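Local coordinates for protein dermonecrotic toxin (Pasteurella multocida, PDB 2EBF) that forms the C-terminal region of a dermonecrotic, mitogenic toxin that induces bone resorption and is associated with severe progressive atrophic rhinitis in pigs, at residues A[170-175]-A[556-561]; A[179-184]-A[320-325]; A[328-333]-A[511-516]; A[472-477]-A[548-553]. All blocks are in the same frame, centred on the assembly; numbering follows the deposited sequence.

Contact 1 of 4, residues A[170-175]-A[556-561]; sequences STADLI and ENWQVL
Trp558 holds CG anti to its backbone N (chi1 -167°), which sends the indole toward Ala172, Thr171 and Ile175. Ile175 answers with an extended arm (chi1 -71°, chi2 166°) that delivers CD1 to the far end of the six-membered ring. The motif is loop-on-helix packing: the irregular segment 556-561 lies against the first turn of helix 171-180. Ala172 CB lies above the indole plane near its rim, 3.8 Å from Trp558 CZ2. The Ile175 side chain runs against the indole, and Ile175 CD1 lies 3.8 Å from Trp558 CH2. Thr171 CG2 lies at the ring edge, near its plane. No hydrogen bond crosses between the two segments, so the contact rests on apolar packing. The hydroxyl of Thr171 is satisfied outside the pair, by the carboxylate of Glu162. Helix 135-143 also borders this site, with Leu137 against Trp558 and Thr171. The contact thus ties the loop between strands 537-539 and 567-568, in the C2 region, to the helical part of the fragment. Leu561 adds a second point of touch beside the indole. The Leu561 and Thr171 side chains cross at about a right angle, with Leu561 CD1 3.7 Å from Thr171 CB.

Contact 2 of 4, residues A[179-184]-A[320-325]; sequences LQDTVI and SDRLSL
Arg322 reaches from helix 312-333 to the residues just after helix 171-180, and Asp181 meets it there. Arg322 CB lies 4.4 Å from Ile184 CD1. The chain then bends at chi2 (-111°) and again at chi3, which turns the guanidinium toward Asp181. Arg322 NE donates to Asp181 OD2 at 3.0 Å, and Arg322 NH2 to Asp181 OD2 at 2.9 Å; together they form a salt bridge. The grip is therefore side-on, with both nitrogens on one oxygen, on its syn side and close to the guanidinium plane. The carboxylate is turned 62° from that plane. The further bond from NH2 to Asp181 OD1 is weak. NH2 also donates to a water that is hydrogen-bonded to Thr182 OG1, and Val183 CG2 lies 3.4 Å from Arg322 NH2. NH1 turns to a second acid, Asp464, in another salt bridge.

Asp181 OD1 serves the backbone. Val183 N donates to it in an Asx turn. Ile184 N donates to Asp181 OD1 on its anti side at 2.8 Å, a nearly straight bond (169°). Beside this polar group Ile184 CD1 packs on Leu323 CG at 4.0 Å, and Phe177 touches both residues. The contact joins the C-terminal end of helix 171-180 to the middle of helix 312-333. Its chemistry implies a fixed carboxylate, one oxygen held by the turn and the other by the arginine. The buried guanidinium is shared by two acids, which would favour its positive charge.

Contact 3 of 4, residues A[328-333]-A[511-516]; sequences NTMLLT and PGTGRP
Thr333 and Arg515 make the direct hydrogen bond of this contact. Arg515 NH1 donates to Thr333 OG1 at 3.1 Å, with the oxygen in the guanidinium plane. Thr333 OG1 sits between its own backbone N and carbonyl carbon (chi1 68°), and from there it donates back to Met330 O at 2.6 Å, in the carbonyl plane and on a lone pair. Met330 O also accepts from Thr333 N, so one carbonyl takes two donors of the same residue. Thr513 O lies over one face of the Arg515 guanidinium, offset toward the rim, but is not hydrogen-bonded to it.

Two waters extend the polar set. One donates to Thr333 OG1 and accepts from Thr513 N at 2.7 Å. The other donates to Thr333 O and to Pro516 O, joining the two backbones.

Van der Waals packing joins Met330 and Thr513, whose side chains cross at about a right angle. Met330 CG lies 3.5 Å from Thr513 OG1. The apolar part is Thr513 CG2, 3.9 Å from Met330 CG and, through the bend at chi3 (56°), 4.1 Å from Met330 CE. Asp173 and Leu174 of helix 171-180 flank Met330.

This is a loop-to-helix junction in the C2 region: the loop linking strands 510-511 and 516-517 packs on the C-terminal part of helix 312-333.

Contact 4 of 4, residues A[472-477]-A[548-553]; sequences NPYKSL and VPIEVT
Ile550 packs on Tyr474 and Pro473, and its two branches divide the work. Ile550 CD1 stands over one face of the Tyr474 ring, 4.1 Å from the ring centroid and 22° off the normal, offset toward the rim. This is a CH-pi contact. Ile550 CG2 is the other branch, and it reaches Tyr474 OH at 3.6 Å. The chain between them rests on the proline, where Ile550 CG1 lies 3.7 Å from Pro473 CB. With CG2 anti to the backbone N and CG1 beside it (chi1 -71°), both branches lie on the same side of the ring, CD1 over the ring and CG2 near its hydroxyl end, and both also meet Pro473. Val552 CG1 meets Tyr474 OH too, at 3.6 Å, and the two side chains cross at about a right angle.

In the next shell, a water at the ring edge sits 2.7 Å from Tyr474 OH and donates to Glu551 O. It bridges the phenol to the loop backbone; no direct hydrogen bond joins the two segments. Leu477 lies one turn on from Pro473, with Leu477 CD2 4.5 Å from Ile550 CD1.

Further out, Pro511 of strand 510-511 also packs on Ile550, and Arg176 of helix 171-180 touches both Tyr474 and Val552. Met326 and Thr329 of helix 312-333 lie against Leu477. The first turn of helix 473-490 thus sits between the loop after strand 537-539 and helices 171-180 and 312-333.

The four contacts form one connected region around helices 171-180 and 312-333. Contacts 1 and 2 share helix 171-180, and contacts 2 and 3 share helix 312-333. Contacts 3 and 4 are closest, their centres about 9 Å apart, with a probable hydrogen bond from Ile550 N to Gly512 O at 2.8 Å. Contacts 1 and 3 meet where Asp173 CB lies 3.7 Å from Met330 CE. Along the chain, contact 1 encloses the other three. The side chain of Ile175 in contact 1 is about 11 Å from a bound glucose, and that of Val183 in contact 2 about 12 Å. The segments do not line the sugar sites, nor do they include residues of the phosphonate pocket around Cys626.

Contact 1 of 4, residues A[170-175]-A[556-561]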
loop_
_atom_site.group_PDB
_atom_site.type_symbol
_atom_site.label_atom_id
_atom_site.label_comp_id
_atom_site.label_asym_id
_atom_site.label_seq_id
_atom_site.Cartn_x
_atom_site.Cartn_y
_atom_site.Cartn_z
ATOM N N SER A 170 -3.322 1.960 -9.333
ATOM C CA SER A 170 -2.762 0.968 -8.415
ATOM C C SER A 170 -3.659 -0.249 -8.228
ATOM O O SER A 170 -3.194 -1.284 -7.800
ATOM C CB SER A 170 -2.459 1.604 -7.054
ATOM O OG SER A 170 -3.616 2.212 -6.511
ATOM N N THR A 171 -4.946 -0.117 -8.541
ATOM C CA THR A 171 -5.914 -1.179 -8.221
ATOM C C THR A 171 -5.596 -2.510 -8.895
ATOM O O THR A 171 -5.602 -3.561 -8.246
ATOM C CB THR A 171 -7.371 -0.733 -8.531
ATOM O OG1 THR A 171 -7.665 0.466 -7.803
ATOM C CG2 THR A 171 -8.383 -1.802 -8.130
ATOM N N ALA A 172 -5.332 -2.484 -10.198
ATOM C CA ALA A 172 -5.082 -3.725 -10.915
ATOM C C ALA A 172 -3.910 -4.495 -10.290
ATOM O O ALA A 172 -3.992 -5.704 -10.040
ATOM C CB ALA A 172 -4.811 -3.444 -12.411
ATOM N N ASP A 173 -2.815 -3.787 -10.044
ATOM C CA ASP A 173 -1.622 -4.421 -9.492
ATOM C C ASP A 173 -1.828 -4.861 -8.035
ATOM O O ASP A 173 -1.269 -5.866 -7.618
ATOM C CB ASP A 173 -0.412 -3.501 -9.627
ATOM C CG ASP A 173 0.112 -3.428 -11.045
ATOM O OD1 ASP A 173 0.041 -4.441 -11.785
ATOM O OD2 ASP A 173 0.597 -2.349 -11.423
ATOM N N LEU A 174 -2.621 -4.116 -7.267
ATOM C CA LEU A 174 -2.932 -4.543 -5.888
ATOM C C LEU A 174 -3.810 -5.808 -5.903
ATOM O O LEU A 174 -3.672 -6.683 -5.041
ATOM C CB LEU A 174 -3.539 -3.410 -5.051
ATOM C CG LEU A 174 -2.534 -2.382 -4.498
ATOM C CD1 LEU A 174 -3.182 -1.022 -4.235
ATOM C CD2 LEU A 174 -1.830 -2.890 -3.232
ATOM N N ILE A 175 -4.680 -5.918 -6.911
ATOM C CA ILE A 175 -5.431 -7.160 -7.135
ATOM C C ILE A 175 -4.476 -8.308 -7.482
ATOM O O ILE A 175 -4.608 -9.399 -6.935
ATOM C CB ILE A 175 -6.525 -7.000 -8.231
ATOM C CG1 ILE A 175 -7.677 -6.131 -7.709
ATOM C CG2 ILE A 175 -7.026 -8.375 -8.733
ATOM C CD1 ILE A 175 -8.649 -5.638 -8.818
ATOM N N GLU A 556 -8.884 -10.026 -16.444
ATOM C CA GLU A 556 -10.004 -10.363 -17.305
ATOM C C GLU A 556 -10.918 -9.163 -17.575
ATOM O O GLU A 556 -11.492 -8.588 -16.654
ATOM C CB GLU A 556 -10.796 -11.528 -16.714
ATOM C CG GLU A 556 -11.833 -12.095 -17.664
ATOM C CD GLU A 556 -12.712 -13.127 -17.005
ATOM O OE1 GLU A 556 -12.613 -13.318 -15.763
ATOM O OE2 GLU A 556 -13.507 -13.747 -17.731
ATOM N N ASN A 557 -11.021 -8.792 -18.852
ATOM C CA ASN A 557 -11.941 -7.750 -19.314
ATOM C C ASN A 557 -11.723 -6.364 -18.693
ATOM O O ASN A 557 -12.642 -5.534 -18.685
ATOM C CB ASN A 557 -13.406 -8.212 -19.141
ATOM C CG ASN A 557 -13.742 -9.428 -19.976
ATOM O OD1 ASN A 557 -13.256 -9.585 -21.105
ATOM N ND2 ASN A 557 -14.601 -10.294 -19.440
ATOM N N TRP A 558 -10.507 -6.121 -18.188
ATOM C CA TRP A 558 -10.183 -4.928 -17.390
ATOM C C TRP A 558 -10.500 -3.633 -18.112
ATOM O O TRP A 558 -10.250 -3.515 -19.309
ATOM C CB TRP A 558 -8.699 -4.923 -16.965
ATOM C CG TRP A 558 -8.394 -3.902 -15.910
ATOM C CD1 TRP A 558 -7.706 -2.734 -16.066
ATOM C CD2 TRP A 558 -8.794 -3.951 -14.533
ATOM N NE1 TRP A 558 -7.654 -2.050 -14.866
ATOM C CE2 TRP A 558 -8.314 -2.778 -13.915
ATOM C CE3 TRP A 558 -9.534 -4.867 -13.770
ATOM C CZ2 TRP A 558 -8.531 -2.501 -12.562
ATOM C CZ3 TRP A 558 -9.747 -4.591 -12.417
ATOM C CH2 TRP A 558 -9.239 -3.421 -11.832
ATOM N N GLN A 559 -11.077 -2.688 -17.373
ATOM C CA GLN A 559 -11.329 -1.342 -17.866
ATOM C C GLN A 559 -10.449 -0.399 -17.081
ATOM O O GLN A 559 -10.370 -0.501 -15.850
ATOM C CB GLN A 559 -12.793 -0.926 -17.649
ATOM C CG GLN A 559 -13.827 -1.775 -18.389
ATOM C CD GLN A 559 -13.525 -1.892 -19.880
ATOM O OE1 GLN A 559 -13.374 -0.889 -20.567
ATOM N NE2 GLN A 559 -13.463 -3.103 -20.375
ATOM N N VAL A 560 -9.823 0.542 -17.784
ATOM C CA VAL A 560 -9.041 1.581 -17.126
ATOM C C VAL A 560 -9.940 2.328 -16.144
ATOM O O VAL A 560 -11.074 2.679 -16.480
ATOM C CB VAL A 560 -8.411 2.563 -18.138
ATOM C CG1 VAL A 560 -7.709 3.681 -17.405
ATOM C CG2 VAL A 560 -7.409 1.840 -19.025
ATOM N N LEU A 561 -9.437 2.549 -14.930
ATOM C CA LEU A 561 -10.193 3.217 -13.883
ATOM C C LEU A 561 -9.942 4.732 -13.803
ATOM O O LEU A 561 -10.867 5.500 -13.568
ATOM C CB LEU A 561 -9.896 2.589 -12.519
ATOM C CG LEU A 561 -10.176 1.099 -12.301
ATOM C CD1 LEU A 561 -9.797 0.754 -10.875
ATOM C CD2 LEU A 561 -11.645 0.762 -12.590
#

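Contact 2 of 4, residues A[179-184]-A[320-325]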
loop_
_atom_site.group_PDB
_atom_site.type_symbol
_atom_site.label_atom_id
_atom_site.label_comp_id
_atom_site.label_asym_id
_atom_site.label_seq_id
_atom_site.Cartn_x
_atom_site.Cartn_y
_atom_site.Cartn_z
ATOM N N LEU A 179 -4.139 -11.793 -5.325
ATOM C CA LEU A 179 -4.430 -13.093 -5.945
ATOM C C LEU A 179 -3.320 -14.128 -5.776
ATOM O O LEU A 179 -3.581 -15.335 -5.733
ATOM C CB LEU A 179 -4.732 -12.914 -7.439
ATOM C CG LEU A 179 -6.041 -12.228 -7.842
ATOM C CD1 LEU A 179 -6.099 -12.091 -9.367
ATOM C CD2 LEU A 179 -7.252 -12.993 -7.334
ATOM N N GLN A 180 -2.082 -13.658 -5.705
ATOM C CA GLN A 180 -0.937 -14.547 -5.533
ATOM C C GLN A 180 -0.548 -14.744 -4.068
ATOM O O GLN A 180 0.110 -15.719 -3.730
ATOM C CB GLN A 180 0.265 -14.062 -6.370
ATOM C CG GLN A 180 0.859 -12.702 -5.955
ATOM C CD GLN A 180 1.768 -12.789 -4.735
ATOM O OE1 GLN A 180 2.646 -13.667 -4.653
ATOM N NE2 GLN A 180 1.563 -11.883 -3.775
ATOM N N ASP A 181 -0.947 -13.821 -3.201
ATOM C CA ASP A 181 -0.548 -13.879 -1.799
ATOM C C ASP A 181 -1.082 -15.125 -1.074
ATOM O O ASP A 181 -2.275 -15.409 -1.117
ATOM C CB ASP A 181 -0.957 -12.593 -1.087
ATOM C CG ASP A 181 -0.478 -12.544 0.340
ATOM O OD1 ASP A 181 -1.182 -13.097 1.201
ATOM O OD2 ASP A 181 0.587 -11.941 0.606
ATOM N N THR A 182 -0.192 -15.871 -0.417
ATOM C CA THR A 182 -0.580 -17.154 0.205
ATOM C C THR A 182 -1.561 -17.026 1.376
ATOM O O THR A 182 -2.150 -18.027 1.809
ATOM C CB THR A 182 0.637 -18.003 0.648
ATOM O OG1 THR A 182 1.334 -17.344 1.713
ATOM C CG2 THR A 182 1.588 -18.244 -0.525
ATOM N N VAL A 183 -1.736 -15.805 1.881
ATOM C CA VAL A 183 -2.704 -15.554 2.942
ATOM C C VAL A 183 -3.993 -14.993 2.341
ATOM O O VAL A 183 -5.057 -15.598 2.473
ATOM C CB VAL A 183 -2.131 -14.627 4.034
ATOM C CG1 VAL A 183 -3.211 -14.213 5.035
ATOM C CG2 VAL A 183 -0.957 -15.312 4.743
ATOM N N ILE A 184 -3.884 -13.858 1.654
ATOM C CA ILE A 184 -5.062 -13.149 1.144
ATOM C C ILE A 184 -5.910 -14.031 0.227
ATOM O O ILE A 184 -7.145 -13.989 0.284
ATOM C CB ILE A 184 -4.673 -11.840 0.386
ATOM C CG1 ILE A 184 -3.791 -10.929 1.248
ATOM C CG2 ILE A 184 -5.930 -11.086 -0.082
ATOM C CD1 ILE A 184 -3.132 -9.777 0.467
ATOM N N SER A 320 -5.129 -6.946 5.715
ATOM C CA SER A 320 -5.227 -5.505 5.552
ATOM C C SER A 320 -3.891 -4.781 5.733
ATOM O O SER A 320 -3.625 -3.801 5.044
ATOM C CB SER A 320 -6.308 -4.924 6.466
ATOM O OG SER A 320 -5.990 -5.138 7.812
ATOM N N ASP A 321 -3.043 -5.271 6.637
ATOM C CA ASP A 321 -1.682 -4.733 6.758
ATOM C C ASP A 321 -0.861 -4.940 5.491
ATOM O O ASP A 321 -0.157 -4.036 5.059
ATOM C CB ASP A 321 -0.946 -5.343 7.957
ATOM C CG ASP A 321 -1.448 -4.801 9.285
ATOM O OD1 ASP A 321 -2.318 -3.906 9.274
ATOM O OD2 ASP A 321 -0.973 -5.263 10.348
ATOM N N ARG A 322 -0.935 -6.136 4.915
ATOM C CA ARG A 322 -0.161 -6.453 3.713
ATOM C C ARG A 322 -0.597 -5.578 2.539
ATOM O O ARG A 322 0.234 -5.086 1.783
ATOM C CB ARG A 322 -0.289 -7.924 3.330
ATOM C CG ARG A 322 0.183 -8.886 4.405
ATOM C CD ARG A 322 1.437 -9.621 4.055
ATOM N NE ARG A 322 1.167 -10.896 3.409
ATOM C CZ ARG A 322 1.487 -12.103 3.878
ATOM N NH1 ARG A 322 2.100 -12.278 5.046
ATOM N NH2 ARG A 322 1.171 -13.161 3.151
ATOM N N LEU A 323 -1.898 -5.379 2.384
ATOM C CA LEU A 323 -2.366 -4.523 1.291
ATOM C C LEU A 323 -1.923 -3.077 1.471
ATOM O O LEU A 323 -1.495 -2.431 0.518
ATOM C CB LEU A 323 -3.884 -4.615 1.133
ATOM C CG LEU A 323 -4.332 -5.958 0.562
ATOM C CD1 LEU A 323 -5.774 -6.194 0.919
ATOM C CD2 LEU A 323 -4.097 -5.985 -0.974
ATOM N N SER A 324 -2.023 -2.572 2.697
ATOM C CA SER A 324 -1.568 -1.223 2.994
ATOM C C SER A 324 -0.066 -1.073 2.794
ATOM O O SER A 324 0.380 -0.040 2.329
ATOM C CB SER A 324 -1.910 -0.832 4.439
ATOM O OG SER A 324 -3.318 -0.865 4.642
ATOM N N LEU A 325 0.717 -2.074 3.179
ATOM C CA LEU A 325 2.172 -1.975 3.020
ATOM C C LEU A 325 2.589 -2.036 1.559
ATOM O O LEU A 325 3.464 -1.283 1.132
ATOM C CB LEU A 325 2.908 -3.042 3.839
ATOM C CG LEU A 325 2.817 -2.869 5.363
ATOM C CD1 LEU A 325 3.434 -4.065 6.082
ATOM C CD2 LEU A 325 3.476 -1.571 5.826
HETATM O O HOH W 1 2.844 -15.357 2.912
#

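Contact 3 of 4, residues A[328-333]-A[511-516]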
loop_
_atom_site.group_PDB
_atom_site.type_symbol
_atom_site.label_atom_id
_atom_site.label_comp_id
_atom_site.label_asym_id
_atom_site.label_seq_id
_atom_site.Cartn_x
_atom_site.Cartn_y
_atom_site.Cartn_z
ATOM N N ASN A 328 2.035 1.232 -0.152
ATOM C CA ASN A 328 3.170 2.102 0.195
ATOM C C ASN A 328 4.411 1.828 -0.649
ATOM O O ASN A 328 5.050 2.745 -1.173
ATOM C CB ASN A 328 3.534 1.938 1.675
ATOM C CG ASN A 328 2.485 2.496 2.609
ATOM O OD1 ASN A 328 2.603 2.365 3.843
ATOM N ND2 ASN A 328 1.456 3.128 2.049
ATOM N N THR A 329 4.749 0.552 -0.771
ATOM C CA THR A 329 5.866 0.131 -1.599
ATOM C C THR A 329 5.675 0.561 -3.052
ATOM O O THR A 329 6.571 1.150 -3.654
ATOM C CB THR A 329 6.093 -1.379 -1.449
ATOM O OG1 THR A 329 6.640 -1.606 -0.148
ATOM C CG2 THR A 329 7.036 -1.925 -2.520
ATOM N N MET A 330 4.489 0.318 -3.598
ATOM C CA MET A 330 4.213 0.695 -4.985
ATOM C C MET A 330 4.340 2.205 -5.170
ATOM O O MET A 330 4.977 2.683 -6.111
ATOM C CB MET A 330 2.815 0.224 -5.384
ATOM C CG MET A 330 2.709 -1.279 -5.487
ATOM S SD MET A 330 1.028 -1.901 -5.629
ATOM C CE MET A 330 0.437 -1.004 -7.065
ATOM N N LEU A 331 3.764 2.954 -4.238
ATOM C CA LEU A 331 3.837 4.416 -4.266
ATOM C C LEU A 331 5.283 4.904 -4.240
ATOM O O LEU A 331 5.640 5.858 -4.935
ATOM C CB LEU A 331 3.075 5.005 -3.074
ATOM C CG LEU A 331 3.049 6.529 -2.952
ATOM C CD1 LEU A 331 2.296 7.118 -4.152
ATOM C CD2 LEU A 331 2.404 6.948 -1.643
ATOM N N LEU A 332 6.108 4.249 -3.426
ATOM C CA LEU A 332 7.514 4.611 -3.302
ATOM C C LEU A 332 8.271 4.465 -4.622
ATOM O O LEU A 332 9.269 5.146 -4.823
ATOM C CB LEU A 332 8.181 3.773 -2.204
ATOM C CG LEU A 332 9.656 3.963 -1.840
ATOM C CD1 LEU A 332 9.854 5.064 -0.791
ATOM C CD2 LEU A 332 10.188 2.639 -1.318
ATOM N N THR A 333 7.806 3.590 -5.519
ATOM C CA THR A 333 8.485 3.407 -6.805
ATOM C C THR A 333 8.089 4.458 -7.853
ATOM O O THR A 333 8.779 4.618 -8.879
ATOM C CB THR A 333 8.208 2.019 -7.424
ATOM O OG1 THR A 333 6.833 1.932 -7.813
ATOM C CG2 THR A 333 8.548 0.890 -6.450
ATOM N N PRO A 511 12.100 -6.087 -10.980
ATOM C CA PRO A 511 10.791 -5.781 -11.585
ATOM C C PRO A 511 9.734 -5.255 -10.611
ATOM O O PRO A 511 9.516 -5.845 -9.543
ATOM C CB PRO A 511 10.363 -7.131 -12.162
ATOM C CG PRO A 511 11.644 -7.805 -12.499
ATOM C CD PRO A 511 12.520 -7.467 -11.301
ATOM N N GLY A 512 9.080 -4.154 -10.989
ATOM C CA GLY A 512 8.058 -3.525 -10.133
ATOM C C GLY A 512 6.732 -3.333 -10.855
ATOM O O GLY A 512 6.519 -3.876 -11.949
ATOM N N THR A 513 5.836 -2.562 -10.254
ATOM C CA THR A 513 4.450 -2.473 -10.764
ATOM C C THR A 513 4.331 -1.394 -11.831
ATOM O O THR A 513 4.118 -0.229 -11.521
ATOM C CB THR A 513 3.452 -2.210 -9.608
ATOM O OG1 THR A 513 3.948 -1.138 -8.799
ATOM C CG2 THR A 513 3.281 -3.452 -8.733
ATOM N N GLY A 514 4.479 -1.781 -13.096
ATOM C CA GLY A 514 4.404 -0.823 -14.200
ATOM C C GLY A 514 5.693 -0.046 -14.396
ATOM O O GLY A 514 5.767 0.846 -15.246
ATOM N N ARG A 515 6.717 -0.399 -13.618
ATOM C CA ARG A 515 7.994 0.316 -13.626
ATOM C C ARG A 515 8.993 -0.449 -12.754
ATOM O O ARG A 515 8.627 -1.423 -12.113
ATOM C CB ARG A 515 7.815 1.742 -13.095
ATOM C CG ARG A 515 7.573 1.804 -11.585
ATOM C CD ARG A 515 7.187 3.190 -11.114
ATOM N NE ARG A 515 5.879 3.575 -11.632
ATOM C CZ ARG A 515 4.719 3.220 -11.082
ATOM N NH1 ARG A 515 4.694 2.472 -9.978
ATOM N NH2 ARG A 515 3.580 3.617 -11.639
ATOM N N PRO A 516 10.268 -0.039 -12.755
ATOM C CA PRO A 516 11.194 -0.765 -11.894
ATOM C C PRO A 516 10.982 -0.501 -10.403
ATOM O O PRO A 516 10.502 0.567 -10.009
ATOM C CB PRO A 516 12.577 -0.254 -12.344
ATOM C CG PRO A 516 12.333 0.461 -13.685
ATOM C CD PRO A 516 10.943 1.012 -13.542
HETATM O O HOH W 2 10.562 3.225 -10.251
HETATM O O HOH W 3 6.394 -1.073 -8.025
#

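Contact 4 of 4, residues A[472-477]-A[548-553]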
loop_
_atom_site.group_PDB
_atom_site.type_symbol
_atom_site.label_atom_id
_atom_site.label_comp_id
_atom_site.label_asym_id
_atom_site.label_seq_id
_atom_site.Cartn_x
_atom_site.Cartn_y
_atom_site.Cartn_z
ATOM N N ASN A 472 7.324 -15.616 -7.108
ATOM C CA ASN A 472 6.357 -14.625 -7.533
ATOM C C ASN A 472 6.878 -13.208 -7.307
ATOM O O ASN A 472 7.266 -12.864 -6.193
ATOM C CB ASN A 472 5.033 -14.840 -6.799
ATOM C CG ASN A 472 3.914 -14.047 -7.400
ATOM O OD1 ASN A 472 3.110 -14.565 -8.190
ATOM N ND2 ASN A 472 3.856 -12.774 -7.048
ATOM N N PRO A 473 6.877 -12.375 -8.366
ATOM C CA PRO A 473 7.476 -11.038 -8.276
ATOM C C PRO A 473 6.742 -10.084 -7.327
ATOM O O PRO A 473 7.343 -9.127 -6.838
ATOM C CB PRO A 473 7.422 -10.529 -9.722
ATOM C CG PRO A 473 6.295 -11.308 -10.363
ATOM C CD PRO A 473 6.317 -12.651 -9.708
ATOM N N TYR A 474 5.459 -10.340 -7.073
ATOM C CA TYR A 474 4.678 -9.502 -6.164
ATOM C C TYR A 474 5.061 -9.765 -4.710
ATOM O O TYR A 474 5.191 -8.828 -3.934
ATOM C CB TYR A 474 3.164 -9.648 -6.409
ATOM C CG TYR A 474 2.805 -9.231 -7.812
ATOM C CD1 TYR A 474 2.627 -7.882 -8.135
ATOM C CD2 TYR A 474 2.721 -10.172 -8.842
ATOM C CE1 TYR A 474 2.328 -7.486 -9.443
ATOM C CE2 TYR A 474 2.423 -9.781 -10.153
ATOM C CZ TYR A 474 2.233 -8.439 -10.439
ATOM O OH TYR A 474 1.960 -8.041 -11.729
ATOM N N LYS A 475 5.268 -11.034 -4.359
ATOM C CA LYS A 475 5.751 -11.382 -3.017
ATOM C C LYS A 475 7.156 -10.799 -2.821
ATOM O O LYS A 475 7.473 -10.228 -1.770
ATOM C CB LYS A 475 5.753 -12.904 -2.821
ATOM C CG LYS A 475 6.375 -13.378 -1.494
ATOM C CD LYS A 475 6.577 -14.871 -1.490
ATOM C CE LYS A 475 7.619 -15.293 -0.479
ATOM N NZ LYS A 475 7.115 -15.195 0.921
ATOM N N SER A 476 7.994 -10.937 -3.845
ATOM C CA SER A 476 9.357 -10.385 -3.810
ATOM C C SER A 476 9.352 -8.860 -3.625
ATOM O O SER A 476 10.131 -8.322 -2.834
ATOM C CB SER A 476 10.124 -10.765 -5.080
ATOM O OG SER A 476 10.305 -12.168 -5.172
ATOM N N LEU A 477 8.469 -8.177 -4.350
ATOM C CA LEU A 477 8.331 -6.717 -4.259
ATOM C C LEU A 477 7.848 -6.277 -2.871
ATOM O O LEU A 477 8.362 -5.300 -2.315
ATOM C CB LEU A 477 7.361 -6.208 -5.337
ATOM C CG LEU A 477 6.998 -4.723 -5.350
ATOM C CD1 LEU A 477 8.239 -3.889 -5.507
ATOM C CD2 LEU A 477 6.019 -4.407 -6.465
ATOM N N VAL A 548 13.106 -3.051 -14.968
ATOM C CA VAL A 548 11.957 -3.250 -15.863
ATOM C C VAL A 548 10.657 -3.382 -15.053
ATOM O O VAL A 548 10.710 -3.588 -13.837
ATOM C CB VAL A 548 12.138 -4.525 -16.757
ATOM C CG1 VAL A 548 13.355 -4.403 -17.690
ATOM C CG2 VAL A 548 12.246 -5.794 -15.909
ATOM N N PRO A 549 9.483 -3.231 -15.710
ATOM C CA PRO A 549 8.224 -3.617 -15.046
ATOM C C PRO A 549 8.086 -5.126 -14.957
ATOM O O PRO A 549 8.675 -5.841 -15.760
ATOM C CB PRO A 549 7.135 -3.082 -15.990
ATOM C CG PRO A 549 7.843 -2.124 -16.913
ATOM C CD PRO A 549 9.236 -2.651 -17.041
ATOM N N ILE A 550 7.329 -5.604 -13.971
ATOM C CA ILE A 550 6.894 -6.995 -13.947
ATOM C C ILE A 550 6.065 -7.212 -15.218
ATOM O O ILE A 550 5.317 -6.326 -15.618
ATOM C CB ILE A 550 6.015 -7.291 -12.703
ATOM C CG1 ILE A 550 6.856 -7.285 -11.423
ATOM C CG2 ILE A 550 5.289 -8.635 -12.853
ATOM C CD1 ILE A 550 6.052 -6.996 -10.139
ATOM N N GLU A 551 6.238 -8.361 -15.865
ATOM C CA GLU A 551 5.472 -8.690 -17.067
ATOM C C GLU A 551 4.048 -9.059 -16.666
ATOM O O GLU A 551 3.847 -9.871 -15.760
ATOM C CB GLU A 551 6.108 -9.851 -17.843
ATOM C CG GLU A 551 7.415 -9.492 -18.570
ATOM C CD GLU A 551 7.712 -10.440 -19.723
ATOM O OE1 GLU A 551 7.756 -11.676 -19.492
ATOM O OE2 GLU A 551 7.900 -9.949 -20.867
ATOM N N VAL A 552 3.069 -8.468 -17.348
ATOM C CA VAL A 552 1.656 -8.684 -17.003
ATOM C C VAL A 552 0.808 -9.223 -18.158
ATOM O O VAL A 552 1.139 -9.032 -19.336
ATOM C CB VAL A 552 0.990 -7.391 -16.455
ATOM C CG1 VAL A 552 1.630 -6.970 -15.126
ATOM C CG2 VAL A 552 1.042 -6.258 -17.496
ATOM N N THR A 553 -0.257 -9.933 -17.784
ATOM C CA THR A 553 -1.401 -10.197 -18.640
ATOM C C THR A 553 -2.510 -9.315 -18.082
ATOM O O THR A 553 -2.693 -9.238 -16.866
ATOM C CB THR A 553 -1.866 -11.654 -18.514
ATOM O OG1 THR A 553 -0.761 -12.534 -18.724
ATOM C CG2 THR A 553 -2.953 -11.967 -19.517
HETATM O O HOH W 4 2.021 -10.100 -13.502
#